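Geranyltranstransferase (Staphylococcus aureus, PDB 1RTR) probably condenses isopentenyl pyrophosphate with geranyl pyrophosphate to give farnesyl pyrophosphate, a step of isoprenoid biosynthesis. Local coordinates at residues 168-173 / 243-248. Numbering follows the deposited sequence.
Sequences ETLEMI and STYVSL
L170, near the start of helix 167-177, meets T244, the N-cap of helix 245-270; the closest pair of CA atoms across the contact, L170 CA and T244 CA, is 7.4 Å apart. No direct hydrogen bond crosses between the segments; side chains fill the gap. A capping box closes the first turn of helix 245-270: S247 N donates to T244 OG1. In return T244 N donates almost straight to S247 OG at 3.1 Å. L170 points from its helix toward this turn and divides its branches among several partners. Its CD1 sits over the centre of the Y245 ring, 3.7 Å from the centroid and only 12° off the normal, a CH-pi contact upon one face. Its CD2 lies against S243 O, and its CG packs against L248 CD1 at 4.0 Å. Beyond the leucine, Y245 OH comes to 3.5 Å from E171 CG, the phenol oxygen meeting this methylene with the two side chains crossing at about a right angle. A first torsion of -76° and an otherwise stretched chain carry the E171 carboxylate past the hydroxyl to a water. That water donates to E171 OE2 at 2.7 Å and is also hydrogen-bonded to Y245 OH. Within the same chain, M212 and I216 of helix 197-227 pack on Y245, and D219 accepts from Y245 N, adding a carboxylate to the capped helix start. The contact thus joins two helices of the mainly alpha-helical polyprenyl synthetase fold: a buried leucine-tyrosine pair supplies apolar packing, whereas the tyrosine hydroxyl keeps a polar link to the glutamate through one water.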
ATOM      1  N   GLU A 168      21.018 -16.055  12.738  1.00 59.60           N
ATOM      2  CA  GLU A 168      19.665 -15.682  13.148  1.00 59.32           C
ATOM      3  C   GLU A 168      19.197 -14.414  12.431  1.00 58.24           C
ATOM      4  O   GLU A 168      18.034 -14.309  12.070  1.00 58.31           O
ATOM      5  CB  GLU A 168      19.482 -15.559  14.669  1.00 59.54           C
ATOM      6  CG  GLU A 168      20.751 -15.581  15.481  1.00 62.61           C
ATOM      7  CD  GLU A 168      20.531 -16.087  16.898  1.00 65.66           C
ATOM      8  OE1 GLU A 168      20.179 -15.256  17.774  1.00 66.41           O
ATOM      9  OE2 GLU A 168      20.725 -17.307  17.134  1.00 65.62           O
ATOM     10  N   THR A 169      20.119 -13.478  12.218  1.00 57.26           N
ATOM     11  CA  THR A 169      19.861 -12.263  11.459  1.00 56.51           C
ATOM     12  C   THR A 169      19.550 -12.568   9.989  1.00 56.17           C
ATOM     13  O   THR A 169      18.534 -12.106   9.460  1.00 55.64           O
ATOM     14  CB  THR A 169      21.060 -11.277  11.589  1.00 56.50           C
ATOM     15  OG1 THR A 169      21.240 -10.937  12.967  1.00 56.44           O
ATOM     16  CG2 THR A 169      20.754  -9.912  10.921  1.00 55.07           C
ATOM     17  N   LEU A 170      20.436 -13.333   9.350  1.00 55.72           N
ATOM     18  CA  LEU A 170      20.249 -13.806   7.976  1.00 55.77           C
ATOM     19  C   LEU A 170      18.881 -14.475   7.762  1.00 56.01           C
ATOM     20  O   LEU A 170      18.204 -14.230   6.761  1.00 55.68           O
ATOM     21  CB  LEU A 170      21.356 -14.790   7.608  1.00 55.29           C
ATOM     22  CG  LEU A 170      21.925 -14.849   6.187  1.00 55.65           C
ATOM     23  CD1 LEU A 170      21.572 -16.164   5.559  1.00 54.49           C
ATOM     24  CD2 LEU A 170      21.492 -13.688   5.281  1.00 56.70           C
ATOM     25  N   GLU A 171      18.485 -15.314   8.710  1.00 56.16           N
ATOM     26  CA  GLU A 171      17.218 -16.012   8.610  1.00 56.92           C
ATOM     27  C   GLU A 171      16.035 -15.086   8.849  1.00 56.74           C
ATOM     28  O   GLU A 171      15.005 -15.227   8.180  1.00 56.59           O
ATOM     29  CB  GLU A 171      17.174 -17.193   9.566  1.00 57.11           C
ATOM     30  CG  GLU A 171      17.989 -18.374   9.076  1.00 59.52           C
ATOM     31  CD  GLU A 171      18.071 -19.462  10.116  1.00 63.06           C
ATOM     32  OE1 GLU A 171      18.254 -19.135  11.317  1.00 65.20           O
ATOM     33  OE2 GLU A 171      17.939 -20.641   9.736  1.00 64.90           O
ATOM     34  N   MET A 172      16.192 -14.157   9.795  1.00 56.43           N
ATOM     35  CA  MET A 172      15.217 -13.102  10.030  1.00 56.59           C
ATOM     36  C   MET A 172      14.961 -12.304   8.742  1.00 56.08           C
ATOM     37  O   MET A 172      13.806 -12.050   8.394  1.00 56.07           O
ATOM     38  CB  MET A 172      15.663 -12.178  11.173  1.00 57.14           C
ATOM     39  CG  MET A 172      14.640 -11.115  11.607  1.00 59.19           C
ATOM     40  SD  MET A 172      13.038 -11.825  12.117  1.00 65.21           S
ATOM     41  CE  MET A 172      13.396 -12.144  13.883  1.00 65.60           C
ATOM     42  N   ILE A 173      16.028 -11.946   8.027  1.00 55.40           N
ATOM     43  CA  ILE A 173      15.888 -11.198   6.783  1.00 54.86           C
ATOM     44  C   ILE A 173      15.076 -11.979   5.755  1.00 54.99           C
ATOM     45  O   ILE A 173      14.155 -11.427   5.165  1.00 55.92           O
ATOM     46  CB  ILE A 173      17.256 -10.787   6.196  1.00 54.66           C
ATOM     47  CG1 ILE A 173      17.941  -9.753   7.081  1.00 54.45           C
ATOM     48  CG2 ILE A 173      17.114 -10.249   4.777  1.00 53.47           C
ATOM     49  CD1 ILE A 173      19.432  -9.644   6.829  1.00 52.97           C
ATOM     50  N   SER A 243      27.178 -11.571   2.598  1.00 59.05           N
ATOM     51  CA  SER A 243      27.010 -12.523   3.687  1.00 59.44           C
ATOM     52  C   SER A 243      25.820 -13.467   3.437  1.00 59.71           C
ATOM     53  O   SER A 243      24.672 -13.019   3.338  1.00 60.11           O
ATOM     54  CB  SER A 243      26.864 -11.784   5.015  1.00 59.30           C
ATOM     55  OG  SER A 243      26.725 -12.703   6.085  1.00 59.89           O
ATOM     56  N   THR A 244      26.101 -14.772   3.330  1.00 59.59           N
ATOM     57  CA  THR A 244      25.137 -15.737   2.775  1.00 59.41           C
ATOM     58  C   THR A 244      25.113 -17.054   3.528  1.00 59.37           C
ATOM     59  O   THR A 244      25.816 -17.219   4.528  1.00 59.44           O
ATOM     60  CB  THR A 244      25.442 -16.048   1.280  1.00 59.57           C
ATOM     61  OG1 THR A 244      26.585 -16.919   1.192  1.00 59.94           O
ATOM     62  CG2 THR A 244      25.842 -14.784   0.480  1.00 58.24           C
ATOM     63  N   TYR A 245      24.312 -17.996   3.030  1.00 59.08           N
ATOM     64  CA  TYR A 245      24.211 -19.319   3.645  1.00 59.00           C
ATOM     65  C   TYR A 245      25.506 -20.113   3.547  1.00 59.06           C
ATOM     66  O   TYR A 245      25.891 -20.750   4.528  1.00 59.25           O
ATOM     67  CB  TYR A 245      23.049 -20.131   3.077  1.00 58.80           C
ATOM     68  CG  TYR A 245      21.746 -19.834   3.767  1.00 59.53           C
ATOM     69  CD1 TYR A 245      20.791 -19.022   3.159  1.00 59.45           C
ATOM     70  CD2 TYR A 245      21.471 -20.343   5.036  1.00 59.55           C
ATOM     71  CE1 TYR A 245      19.602 -18.729   3.786  1.00 59.35           C
ATOM     72  CE2 TYR A 245      20.281 -20.054   5.672  1.00 60.17           C
ATOM     73  CZ  TYR A 245      19.351 -19.241   5.037  1.00 60.04           C
ATOM     74  OH  TYR A 245      18.158 -18.933   5.651  1.00 61.47           O
ATOM     75  N   VAL A 246      26.177 -20.065   2.394  1.00 58.66           N
ATOM     76  CA  VAL A 246      27.419 -20.811   2.228  1.00 58.69           C
ATOM     77  C   VAL A 246      28.611 -20.129   2.911  1.00 59.09           C
ATOM     78  O   VAL A 246      29.546 -20.813   3.353  1.00 59.79           O
ATOM     79  CB  VAL A 246      27.728 -21.262   0.737  1.00 58.54           C
ATOM     80  CG1 VAL A 246      26.580 -20.962  -0.207  1.00 57.98           C
ATOM     81  CG2 VAL A 246      29.046 -20.692   0.213  1.00 58.32           C
ATOM     82  N   SER A 247      28.573 -18.800   3.018  1.00 58.93           N
ATOM     83  CA  SER A 247      29.649 -18.049   3.666  1.00 58.30           C
ATOM     84  C   SER A 247      29.608 -18.170   5.185  1.00 58.19           C
ATOM     85  O   SER A 247      30.599 -17.895   5.861  1.00 58.63           O
ATOM     86  CB  SER A 247      29.628 -16.579   3.248  1.00 58.23           C
ATOM     87  OG  SER A 247      28.861 -15.801   4.149  1.00 58.27           O
ATOM     88  N   LEU A 248      28.465 -18.568   5.726  1.00 57.80           N
ATOM     89  CA  LEU A 248      28.349 -18.767   7.162  1.00 57.43           C
ATOM     90  C   LEU A 248      28.505 -20.241   7.546  1.00 58.03           C
ATOM     91  O   LEU A 248      29.092 -20.559   8.581  1.00 58.43           O
ATOM     92  CB  LEU A 248      27.013 -18.232   7.675  1.00 56.78           C
ATOM     93  CG  LEU A 248      26.822 -16.711   7.701  1.00 56.13           C
ATOM     94  CD1 LEU A 248      25.333 -16.362   7.734  1.00 55.60           C
ATOM     95  CD2 LEU A 248      27.539 -16.067   8.873  1.00 54.16           C
TER
HETATM   96  O   HOH W   1      17.023 -21.316   7.317  1.00 75.17           O